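Local coordinates for C-type diheme-containing protein (Kuenenia stuttgartiensis, PDB 6H5L) that probably carries electrons through two c-type hemes as a component of a multiheme reductase complex from an anammox bacterium, at residues E2-V7 / V92-K97; Y71-S76 / K173-N178; R123-G128 / T212-S217. All coordinates share one frame; numbering follows the deposited sequence.

Contact 1: E2-V7 / V92-K97; sequences EIPKEV and VVPVLK. With HEC (heme c), chain L.
Pro-94 lies with its ring against the bend of the chain at Pro-4 to Val-7. Its CG faces two backbone carbonyls, with Pro-4 O and Glu-6 O both close, while Pro-94 CB sits 3.7 Å from Val-7 CG2. The valine and the proline ring run past each other in opposite directions, so the contact is alongside rather than end-on. On the other flank Ile-3 crosses Val-93 at about a right angle. In Ile-3, chi1 of -53° turns CG2 anti to the backbone N and onto Val-93. That methyl settles over the isopropyl fork, with Ile-3 CG2 3.7 Å from Val-93 CB and 3.9 Å from each of the two Val-93 methyls, CG1 and CG2. No hydrogen bond joins the two segments; their direct contact is van der Waals packing. The fold is that of a c-type cytochrome domain: residues 2-7 lead into helix 9-18, which ends just before the heme-binding Cys-19, and helix 93-97 packs against it through Val-95 and Leu-96 on Tyr-15. The segment 92-97 is used on two sides. Pro-94 and Val-93 meet the N-terminal lead-in, whereas Leu-96 CD2 reaches the heme methyl CMA of chain L at 3.7 Å and Val-92 CG2 approaches the heme methyl CMB at 3.8 Å. Lys-5 NZ and Lys-97 NZ stand 4.8 Å apart, a proximity of like charges probably offset by Asp-62 of helix 62-71, which offers OD2 to Lys-5 and OD1 to Lys-97 in two salt bridges.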
loop_
_atom_site.group_PDB
_atom_site.type_symbol
_atom_site.label_atom_id
_atom_site.label_comp_id
_atom_site.label_asym_id
_atom_site.label_seq_id
_atom_site.Cartn_x
_atom_site.Cartn_y
_atom_site.Cartn_z
ATOM N N GLU B 2 6.628 -47.513 39.055
ATOM C CA GLU B 2 6.328 -47.417 40.477
ATOM C C GLU B 2 7.258 -46.413 41.146
ATOM O O GLU B 2 8.480 -46.502 41.021
ATOM C CB GLU B 2 6.451 -48.781 41.152
ATOM C CG GLU B 2 5.239 -49.669 40.938
ATOM C CD GLU B 2 3.950 -49.004 41.392
ATOM O OE1 GLU B 2 3.969 -48.313 42.433
ATOM O OE2 GLU B 2 2.920 -49.163 40.702
ATOM N N ILE B 3 6.665 -45.461 41.857
ATOM C CA ILE B 3 7.407 -44.428 42.572
ATOM C C ILE B 3 7.604 -44.905 44.008
ATOM O O ILE B 3 6.608 -45.187 44.694
ATOM C CB ILE B 3 6.671 -43.082 42.536
ATOM C CG1 ILE B 3 6.340 -42.698 41.092
ATOM C CG2 ILE B 3 7.505 -42.001 43.205
ATOM C CD1 ILE B 3 5.501 -41.457 40.965
ATOM N N PRO B 4 8.836 -45.007 44.496
ATOM C CA PRO B 4 9.050 -45.533 45.847
ATOM C C PRO B 4 8.658 -44.528 46.918
ATOM O O PRO B 4 8.653 -43.314 46.694
ATOM C CB PRO B 4 10.560 -45.812 45.877
ATOM C CG PRO B 4 11.124 -44.797 44.936
ATOM C CD PRO B 4 10.104 -44.639 43.836
ATOM N N LYS B 5 8.307 -45.059 48.090
ATOM C CA LYS B 5 8.160 -44.235 49.282
ATOM C C LYS B 5 9.483 -44.044 50.005
ATOM O O LYS B 5 9.704 -42.995 50.624
ATOM C CB LYS B 5 7.155 -44.869 50.243
ATOM C CG LYS B 5 5.847 -45.323 49.601
ATOM C CD LYS B 5 5.042 -44.144 49.086
ATOM C CE LYS B 5 3.676 -44.594 48.597
ATOM N NZ LYS B 5 2.835 -43.458 48.133
ATOM N N GLU B 6 10.371 -45.032 49.919
ATOM C CA GLU B 6 11.660 -44.981 50.586
ATOM C C GLU B 6 12.624 -44.064 49.843
ATOM O O GLU B 6 12.556 -43.906 48.622
ATOM C CB GLU B 6 12.258 -46.386 50.701
ATOM C CG GLU B 6 12.177 -47.234 49.434
ATOM C CD GLU B 6 10.905 -48.063 49.360
ATOM O OE1 GLU B 6 10.097 -47.847 48.431
ATOM O OE2 GLU B 6 10.712 -48.930 50.238
ATOM N N VAL B 7 13.533 -43.463 50.600
ATOM C CA VAL B 7 14.585 -42.618 50.047
ATOM C C VAL B 7 15.817 -43.476 49.799
ATOM O O VAL B 7 16.225 -44.262 50.662
ATOM C CB VAL B 7 14.901 -41.444 50.991
ATOM C CG1 VAL B 7 16.130 -40.687 50.514
ATOM C CG2 VAL B 7 13.705 -40.514 51.093
ATOM N N VAL B 92 13.762 -39.365 42.964
ATOM C CA VAL B 92 13.885 -38.056 43.602
ATOM C C VAL B 92 12.569 -37.550 44.170
ATOM O O VAL B 92 12.572 -36.550 44.908
ATOM C CB VAL B 92 14.444 -36.996 42.631
ATOM C CG1 VAL B 92 15.820 -37.392 42.139
ATOM C CG2 VAL B 92 13.487 -36.782 41.463
ATOM N N VAL B 93 11.446 -38.193 43.843
ATOM C CA VAL B 93 10.167 -37.803 44.436
ATOM C C VAL B 93 10.204 -37.848 45.964
ATOM O O VAL B 93 9.824 -36.851 46.593
ATOM C CB VAL B 93 9.026 -38.646 43.845
ATOM C CG1 VAL B 93 7.706 -38.307 44.522
ATOM C CG2 VAL B 93 8.933 -38.428 42.342
ATOM N N PRO B 94 10.642 -38.940 46.609
ATOM C CA PRO B 94 10.694 -38.913 48.082
ATOM C C PRO B 94 11.693 -37.908 48.624
ATOM O O PRO B 94 11.485 -37.378 49.723
ATOM C CB PRO B 94 11.092 -40.350 48.452
ATOM C CG PRO B 94 10.849 -41.155 47.224
ATOM C CD PRO B 94 11.098 -40.236 46.084
ATOM N N VAL B 95 12.776 -37.639 47.892
ATOM C CA VAL B 95 13.738 -36.627 48.324
ATOM C C VAL B 95 13.057 -35.270 48.436
ATOM O O VAL B 95 13.238 -34.540 49.418
ATOM C CB VAL B 95 14.938 -36.579 47.361
ATOM C CG1 VAL B 95 15.978 -35.585 47.859
ATOM C CG2 VAL B 95 15.548 -37.963 47.194
ATOM N N LEU B 96 12.261 -34.913 47.424
ATOM C CA LEU B 96 11.486 -33.677 47.483
ATOM C C LEU B 96 10.461 -33.720 48.609
ATOM O O LEU B 96 10.186 -32.698 49.248
ATOM C CB LEU B 96 10.799 -33.426 46.141
ATOM C CG LEU B 96 11.551 -32.613 45.084
ATOM C CD1 LEU B 96 12.862 -33.275 44.688
ATOM C CD2 LEU B 96 10.677 -32.385 43.858
ATOM N N LYS B 97 9.882 -34.898 48.866
ATOM C CA LYS B 97 8.899 -35.025 49.937
ATOM C C LYS B 97 9.540 -34.884 51.310
ATOM O O LYS B 97 8.901 -34.380 52.240
ATOM C CB LYS B 97 8.168 -36.365 49.830
ATOM C CG LYS B 97 7.404 -36.560 48.531
ATOM C CD LYS B 97 6.686 -37.899 48.497
ATOM C CE LYS B 97 5.523 -37.929 49.475
ATOM N NZ LYS B 97 4.809 -39.235 49.453
HETATM FE FE HEC L . 12.846 -27.491 39.379
HETATM C CHA HEC L . 9.856 -25.925 39.971
HETATM C CHB HEC L . 11.479 -30.458 40.496
HETATM C CHC HEC L . 15.851 -29.096 38.860
HETATM C CHD HEC L . 14.280 -24.528 38.374
HETATM N NA HEC L . 11.013 -28.085 40.097
HETATM C C1A HEC L . 9.916 -27.269 40.264
HETATM C C2A HEC L . 8.816 -28.052 40.793
HETATM C C3A HEC L . 9.269 -29.318 40.945
HETATM C C4A HEC L . 10.654 -29.352 40.505
HETATM C CMA HEC L . 8.542 -30.578 41.472
HETATM C CAA HEC L . 7.447 -27.371 41.090
HETATM C CBA HEC L . 6.212 -28.242 41.311
HETATM C CGA HEC L . 5.039 -27.353 41.638
HETATM O O1A HEC L . 5.263 -26.193 42.073
HETATM O O2A HEC L . 3.878 -27.806 41.466
HETATM N NB HEC L . 13.539 -29.411 39.645
HETATM C C1B HEC L . 12.798 -30.490 40.090
HETATM C C2B HEC L . 13.651 -31.663 40.046
HETATM C C3B HEC L . 14.856 -31.285 39.601
HETATM C C4B HEC L . 14.809 -29.863 39.337
HETATM C CMB HEC L . 13.231 -33.087 40.467
HETATM C CAB HEC L . 16.098 -32.180 39.382
HETATM C CBB HEC L . 15.880 -33.140 38.191
HETATM N NC HEC L . 14.715 -26.921 38.743
HETATM C C1C HEC L . 15.814 -27.745 38.591
HETATM C C2C HEC L . 16.871 -26.974 37.970
HETATM C C3C HEC L . 16.482 -25.692 37.967
HETATM C C4C HEC L . 15.088 -25.645 38.368
HETATM C CMC HEC L . 18.321 -27.479 37.799
HETATM C CAC HEC L . 17.304 -24.477 37.476
HETATM C CBC HEC L . 17.547 -24.578 35.955
HETATM N ND HEC L . 12.175 -25.531 39.201
HETATM C C1D HEC L . 12.955 -24.465 38.755
HETATM C C2D HEC L . 12.141 -23.270 38.752
HETATM C C3D HEC L . 10.761 -23.713 39.253
HETATM C C4D HEC L . 10.878 -25.129 39.504
HETATM C CMD HEC L . 12.577 -21.849 38.336
HETATM C CAD HEC L . 9.500 -22.847 39.453
HETATM C CBD HEC L . 8.807 -22.642 38.112
HETATM C CGD HEC L . 7.606 -21.754 38.294
HETATM O O1D HEC L . 6.738 -22.078 39.144
HETATM O O2D HEC L . 7.513 -20.724 37.578
#

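Contact 2: Y71-S76 / K173-N178; sequences YGVPNS and KFKGGN. With HEC (heme c), chain K.
Lys-175 threads past Val-73, Pro-74 and Asn-75 on its way to heme carboxylates. Its CB lies 3.7 Å from Val-73 CG1, and the next atom, CG, passes Pro-74 O at 3.4 Å. CD stays beside the same valine methyl, and CE slips by Asn-75 CB at 4.1 Å. Beyond CG the chain is fully extended (chi3 177°), a reach that brings Lys-175 NZ to propionate oxygen O2D of the chain K heme at 3.0 Å. The same ammonium also hydrogen-bonds O2D of the chain L heme, at a doubtfully short modelled length, and may temper the charge of both propionates. The backbone adds a second grip on the chain K heme: Lys-175 N donates to O1A at 2.7 Å and Gly-176 N to O2A at 3.0 Å, one bond to each oxygen of a single carboxylate. Pro-74 packs its ring on the carbonyls of Phe-174 and Lys-175. Asn-75 ND2 donates to Lys-173 O, again over a doubtful length. Gly-72, with positive phi, takes the chain out of helix 62-71, and Ser-76 OG, bonded to Val-73 O and Met-78 N, ties the turn to the axial methionine. Residues 173-178 in turn lead into helix 180-189, while Arg-119 of the second subunit bonds Tyr-71 O, so this heme-to-heme junction lies between two helices and a subunit interface.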
loop_
_atom_site.group_PDB
_atom_site.type_symbol
_atom_site.label_atom_id
_atom_site.label_comp_id
_atom_site.label_asym_id
_atom_site.label_seq_id
_atom_site.Cartn_x
_atom_site.Cartn_y
_atom_site.Cartn_z
ATOM N N TYR B 71 7.581 -33.261 32.708
ATOM C CA TYR B 71 7.121 -32.282 31.730
ATOM C C TYR B 71 7.864 -30.957 31.846
ATOM O O TYR B 71 8.037 -30.260 30.840
ATOM C CB TYR B 71 5.618 -32.061 31.891
ATOM C CG TYR B 71 4.984 -31.186 30.836
ATOM C CD1 TYR B 71 4.501 -31.731 29.655
ATOM C CD2 TYR B 71 4.849 -29.817 31.030
ATOM C CE1 TYR B 71 3.910 -30.940 28.694
ATOM C CE2 TYR B 71 4.259 -29.015 30.073
ATOM C CZ TYR B 71 3.791 -29.583 28.906
ATOM O OH TYR B 71 3.201 -28.800 27.942
ATOM N N GLY B 72 8.309 -30.597 33.046
ATOM C CA GLY B 72 8.912 -29.301 33.268
ATOM C C GLY B 72 7.859 -28.230 33.479
ATOM O O GLY B 72 6.651 -28.476 33.462
ATOM N N VAL B 73 8.340 -27.010 33.688
ATOM C CA VAL B 73 7.451 -25.868 33.885
ATOM C C VAL B 73 7.792 -24.794 32.859
ATOM O O VAL B 73 8.830 -24.127 32.985
ATOM C CB VAL B 73 7.547 -25.318 35.317
ATOM C CG1 VAL B 73 6.622 -24.122 35.483
ATOM C CG2 VAL B 73 7.201 -26.401 36.324
ATOM N N PRO B 74 6.968 -24.603 31.831
ATOM C CA PRO B 74 7.221 -23.522 30.873
ATOM C C PRO B 74 7.230 -22.160 31.553
ATOM O O PRO B 74 6.752 -21.991 32.678
ATOM C CB PRO B 74 6.058 -23.645 29.882
ATOM C CG PRO B 74 5.633 -25.073 29.982
ATOM C CD PRO B 74 5.838 -25.454 31.422
ATOM N N ASN B 75 7.789 -21.180 30.840
ATOM C CA ASN B 75 7.977 -19.822 31.355
ATOM C C ASN B 75 8.866 -19.811 32.595
ATOM O O ASN B 75 8.680 -18.991 33.500
ATOM C CB ASN B 75 6.636 -19.142 31.649
ATOM C CG ASN B 75 5.714 -19.127 30.446
ATOM O OD1 ASN B 75 6.096 -18.699 29.357
ATOM N ND2 ASN B 75 4.490 -19.610 30.635
ATOM N N SER B 76 9.834 -20.723 32.642
ATOM C CA SER B 76 10.781 -20.811 33.746
ATOM C C SER B 76 11.950 -21.675 33.297
ATOM O O SER B 76 11.911 -22.309 32.240
ATOM C CB SER B 76 10.134 -21.387 35.007
ATOM O OG SER B 76 9.930 -22.784 34.881
ATOM N N LYS B 173 1.703 -21.039 26.475
ATOM C CA LYS B 173 2.641 -21.844 27.258
ATOM C C LYS B 173 2.271 -21.718 28.733
ATOM O O LYS B 173 2.862 -20.952 29.497
ATOM C CB LYS B 173 4.079 -21.414 26.989
ATOM C CG LYS B 173 4.516 -21.587 25.543
ATOM C CD LYS B 173 6.021 -21.795 25.424
ATOM C CE LYS B 173 6.439 -23.156 25.963
ATOM N NZ LYS B 173 7.830 -23.508 25.558
ATOM N N PHE B 174 1.263 -22.489 29.131
ATOM C CA PHE B 174 0.857 -22.541 30.525
ATOM C C PHE B 174 1.850 -23.376 31.326
ATOM O O PHE B 174 2.430 -24.342 30.824
ATOM C CB PHE B 174 -0.549 -23.125 30.654
ATOM C CG PHE B 174 -1.585 -22.392 29.848
ATOM C CD1 PHE B 174 -2.219 -21.273 30.361
ATOM C CD2 PHE B 174 -1.921 -22.820 28.576
ATOM C CE1 PHE B 174 -3.173 -20.597 29.621
ATOM C CE2 PHE B 174 -2.873 -22.149 27.829
ATOM C CZ PHE B 174 -3.500 -21.036 28.352
ATOM N N LYS B 175 2.045 -22.986 32.588
ATOM C CA LYS B 175 3.066 -23.626 33.410
ATOM C C LYS B 175 2.697 -25.067 33.742
ATOM O O LYS B 175 3.573 -25.939 33.801
ATOM C CB LYS B 175 3.292 -22.816 34.686
ATOM C CG LYS B 175 3.946 -21.465 34.451
ATOM C CD LYS B 175 4.528 -20.901 35.736
ATOM C CE LYS B 175 5.243 -19.585 35.480
ATOM N NZ LYS B 175 5.967 -19.115 36.691
ATOM N N GLY B 176 1.413 -25.340 33.959
ATOM C CA GLY B 176 0.958 -26.680 34.256
ATOM C C GLY B 176 0.640 -27.544 33.057
ATOM O O GLY B 176 0.315 -28.724 33.226
ATOM N N GLY B 177 0.731 -26.999 31.850
ATOM C CA GLY B 177 0.388 -27.724 30.638
ATOM C C GLY B 177 -0.646 -26.947 29.844
ATOM O O GLY B 177 -1.503 -26.258 30.401
ATOM N N ASN B 178 -0.561 -27.059 28.518
ATOM C CA ASN B 178 -1.421 -26.301 27.619
ATOM C C ASN B 178 -2.636 -27.091 27.149
ATOM O O ASN B 178 -3.297 -26.678 26.192
ATOM C CB ASN B 178 -0.621 -25.805 26.410
ATOM C CG ASN B 178 0.054 -26.931 25.645
ATOM O OD1 ASN B 178 -0.222 -28.110 25.866
ATOM N ND2 ASN B 178 0.945 -26.566 24.730
HETATM FE FE HEC K . -5.026 -16.429 37.594
HETATM C CHA HEC K . -2.230 -18.363 37.113
HETATM C CHB HEC K . -6.544 -17.990 34.935
HETATM C CHC HEC K . -7.954 -14.770 38.278
HETATM C CHD HEC K . -3.333 -14.355 39.722
HETATM N NA HEC K . -4.506 -17.950 36.299
HETATM C C1A HEC K . -3.253 -18.524 36.204
HETATM C C2A HEC K . -3.215 -19.322 34.992
HETATM C C3A HEC K . -4.406 -19.215 34.390
HETATM C C4A HEC K . -5.242 -18.351 35.200
HETATM C CMA HEC K . -4.831 -19.889 33.066
HETATM C CAA HEC K . -2.001 -20.139 34.490
HETATM C CBA HEC K . -2.212 -21.627 34.765
HETATM C CGA HEC K . -1.001 -22.399 34.307
HETATM O O1A HEC K . 0.009 -21.757 33.919
HETATM O O2A HEC K . -1.043 -23.655 34.333
HETATM N NB HEC K . -6.888 -16.326 36.712
HETATM C C1B HEC K . -7.336 -17.185 35.728
HETATM C C2B HEC K . -8.781 -17.104 35.681
HETATM C C3B HEC K . -9.177 -16.211 36.602
HETATM C C4B HEC K . -7.991 -15.707 37.269
HETATM C CMB HEC K . -9.663 -17.905 34.697
HETATM C CAB HEC K . -10.621 -15.763 36.930
HETATM C CBB HEC K . -11.508 -16.928 37.422
HETATM N NC HEC K . -5.540 -14.826 38.748
HETATM C C1C HEC K . -6.823 -14.352 38.950
HETATM C C2C HEC K . -6.792 -13.443 40.080
HETATM C C3C HEC K . -5.504 -13.230 40.389
HETATM C C4C HEC K . -4.696 -14.163 39.617
HETATM C CMC HEC K . -7.990 -12.565 40.515
HETATM C CAC HEC K . -4.967 -12.271 41.479
HETATM C CBC HEC K . -5.390 -12.754 42.883
HETATM N ND HEC K . -3.067 -16.360 38.296
HETATM C C1D HEC K . -2.609 -15.420 39.217
HETATM C C2D HEC K . -1.241 -15.744 39.557
HETATM C C3D HEC K . -0.895 -16.998 38.741
HETATM C C4D HEC K . -2.090 -17.306 37.989
HETATM C CMD HEC K . -0.322 -14.986 40.538
HETATM C CAD HEC K . 0.443 -17.771 38.723
HETATM C CBD HEC K . 1.419 -17.088 37.769
HETATM C CGD HEC K . 2.771 -17.747 37.852
HETATM O O1D HEC K . 2.878 -18.834 38.480
HETATM O O2D HEC K . 3.747 -17.183 37.293
#

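Contact 3: R123-G128 / T212-S217; sequences RTILAG and THYVMS
Tyr-214 and His-213 splay to either side of Ile-125 where the axes of 123-128 and 212-217 cross at -91°, 7.4 Å apart. In c-type cytochrome domains the N-terminal and C-terminal helices cross in just this manner, and here helix 122-135 and helix 205-217 make the pair in the second heme domain. Gly-128 lets the backbones come close: having no side chain, it allows Tyr-214 CB to rest 3.6 Å from Gly-128 C. The tyrosine ring departs anti to the backbone N (chi1 175°), with CB and CG by Gly-128 C and Ile-125 O and the ring set steeply to the axis of 123-128. Ile-125 stands at about a right angle to it, and its CG2 methyl meets the ring edge in plane, 3.9 Å from Tyr-214 CD1. The other branch of the isoleucine, CG1, crosses His-213 near CB, again nearly perpendicular, while CG2 also rides on Ser-217 CB at 4.1 Å. Farther out, the Tyr-214 ring meets that of Tyr-132, while the opposite face of helix 205-217 is applied to helix 180-189 through Thr-212 and Val-215. His-213 presents its ring edge to Thr-124, whose CB lies in the ring plane. Thr-124 OG1 also takes a hydrogen bond from Thr-121 N, just ahead of helix 122-135, and it is this same oxygen that pairs with His-213 ND1 at 3.1 Å.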
loop_
_atom_site.group_PDB
_atom_site.type_symbol
_atom_site.label_atom_id
_atom_site.label_comp_id
_atom_site.label_asym_id
_atom_site.label_seq_id
_atom_site.Cartn_x
_atom_site.Cartn_y
_atom_site.Cartn_z
ATOM N N ARG B 123 -21.169 -20.731 22.148
ATOM C CA ARG B 123 -21.946 -20.505 23.361
ATOM C C ARG B 123 -21.075 -20.648 24.603
ATOM O O ARG B 123 -21.115 -19.800 25.504
ATOM C CB ARG B 123 -23.124 -21.477 23.417
ATOM C CG ARG B 123 -24.082 -21.213 24.562
ATOM C CD ARG B 123 -24.894 -19.957 24.307
ATOM N NE ARG B 123 -26.203 -20.255 23.735
ATOM C CZ ARG B 123 -26.995 -19.344 23.180
ATOM N NH1 ARG B 123 -26.606 -18.078 23.109
ATOM N NH2 ARG B 123 -28.173 -19.701 22.689
ATOM N N THR B 124 -20.285 -21.723 24.673
ATOM C CA THR B 124 -19.456 -21.963 25.852
ATOM C C THR B 124 -18.397 -20.883 26.027
ATOM O O THR B 124 -18.051 -20.534 27.163
ATOM C CB THR B 124 -18.795 -23.339 25.759
ATOM O OG1 THR B 124 -17.979 -23.405 24.583
ATOM C CG2 THR B 124 -19.849 -24.435 25.702
ATOM N N ILE B 125 -17.868 -20.348 24.925
ATOM C CA ILE B 125 -16.839 -19.317 25.019
ATOM C C ILE B 125 -17.418 -18.032 25.600
ATOM O O ILE B 125 -16.787 -17.372 26.435
ATOM C CB ILE B 125 -16.198 -19.080 23.639
ATOM C CG1 ILE B 125 -15.437 -20.329 23.183
ATOM C CG2 ILE B 125 -15.274 -17.874 23.676
ATOM C CD1 ILE B 125 -14.874 -20.226 21.781
ATOM N N LEU B 126 -18.631 -17.659 25.179
ATOM C CA LEU B 126 -19.241 -16.437 25.690
ATOM C C LEU B 126 -19.669 -16.586 27.145
ATOM O O LEU B 126 -19.659 -15.601 27.894
ATOM C CB LEU B 126 -20.432 -16.037 24.820
ATOM C CG LEU B 126 -20.150 -14.997 23.730
ATOM C CD1 LEU B 126 -18.991 -15.426 22.841
ATOM C CD2 LEU B 126 -21.397 -14.741 22.900
ATOM N N ALA B 127 -20.047 -17.795 27.563
ATOM C CA ALA B 127 -20.355 -18.017 28.971
ATOM C C ALA B 127 -19.104 -17.916 29.831
ATOM O O ALA B 127 -19.185 -17.506 30.995
ATOM C CB ALA B 127 -21.024 -19.379 29.161
ATOM N N GLY B 128 -17.948 -18.278 29.280
ATOM C CA GLY B 128 -16.688 -18.130 29.980
ATOM C C GLY B 128 -16.198 -16.697 29.978
ATOM O O GLY B 128 -15.588 -16.240 30.949
ATOM N N THR B 212 -12.636 -22.464 30.857
ATOM C CA THR B 212 -11.475 -22.994 30.150
ATOM C C THR B 212 -11.541 -22.671 28.663
ATOM O O THR B 212 -10.540 -22.264 28.064
ATOM C CB THR B 212 -11.372 -24.505 30.363
ATOM O OG1 THR B 212 -11.087 -24.780 31.739
ATOM C CG2 THR B 212 -10.282 -25.098 29.493
ATOM N N HIS B 213 -12.718 -22.838 28.054
ATOM C CA HIS B 213 -12.857 -22.579 26.623
ATOM C C HIS B 213 -12.552 -21.125 26.288
ATOM O O HIS B 213 -11.937 -20.836 25.255
ATOM C CB HIS B 213 -14.263 -22.957 26.155
ATOM C CG HIS B 213 -14.548 -24.425 26.231
ATOM N ND1 HIS B 213 -15.826 -24.939 26.162
ATOM C CD2 HIS B 213 -13.722 -25.489 26.367
ATOM C CE1 HIS B 213 -15.774 -26.256 26.254
ATOM N NE2 HIS B 213 -14.509 -26.615 26.379
ATOM N N TYR B 214 -12.975 -20.193 27.145
ATOM C CA TYR B 214 -12.687 -18.786 26.884
ATOM C C TYR B 214 -11.213 -18.470 27.099
ATOM O O TYR B 214 -10.639 -17.641 26.382
ATOM C CB TYR B 214 -13.552 -17.884 27.762
ATOM C CG TYR B 214 -13.203 -16.423 27.607
ATOM C CD1 TYR B 214 -13.559 -15.723 26.461
ATOM C CD2 TYR B 214 -12.503 -15.745 28.598
ATOM C CE1 TYR B 214 -13.235 -14.387 26.309
ATOM C CE2 TYR B 214 -12.175 -14.411 28.456
ATOM C CZ TYR B 214 -12.545 -13.737 27.310
ATOM O OH TYR B 214 -12.219 -12.407 27.169
ATOM N N VAL B 215 -10.586 -19.104 28.091
ATOM C CA VAL B 215 -9.160 -18.887 28.321
ATOM C C VAL B 215 -8.349 -19.369 27.125
ATOM O O VAL B 215 -7.413 -18.694 26.678
ATOM C CB VAL B 215 -8.714 -19.574 29.626
ATOM C CG1 VAL B 215 -7.198 -19.541 29.751
ATOM C CG2 VAL B 215 -9.358 -18.902 30.825
ATOM N N MET B 216 -8.697 -20.540 26.584
ATOM C CA MET B 216 -8.044 -21.014 25.369
ATOM C C MET B 216 -8.317 -20.087 24.190
ATOM O O MET B 216 -7.483 -19.972 23.285
ATOM C CB MET B 216 -8.507 -22.434 25.043
ATOM C CG MET B 216 -8.285 -23.438 26.166
ATOM S SD MET B 216 -6.546 -23.682 26.571
ATOM C CE MET B 216 -6.283 -25.332 25.928
ATOM N N SER B 217 -9.477 -19.424 24.185
ATOM C CA SER B 217 -9.795 -18.483 23.116
ATOM C C SER B 217 -8.833 -17.302 23.097
ATOM O O SER B 217 -8.582 -16.724 22.033
ATOM C CB SER B 217 -11.236 -17.991 23.265
ATOM O OG SER B 217 -11.402 -16.709 22.683
#

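Contacts 1 and 3 lie toward opposite ends of the chain's two heme domains, about 39 Å between centres. Each closes one domain by bringing its beginning against a helix late in that domain: 2-7 onto helix 93-97, then helix 122-135 onto helix 205-217. Contact 2 lies between them, its centre about 23 Å from that of contact 1 and about 21 Å from that of contact 3, and takes one segment from each domain, so it interleaves with both along the chain. It does not touch contact 1, but meets contact 3 where Phe-174 packs on Val-215 and Met-216. The domains are thereby joined where the propionates of the two hemes approach each other, consistent with electron passage between them.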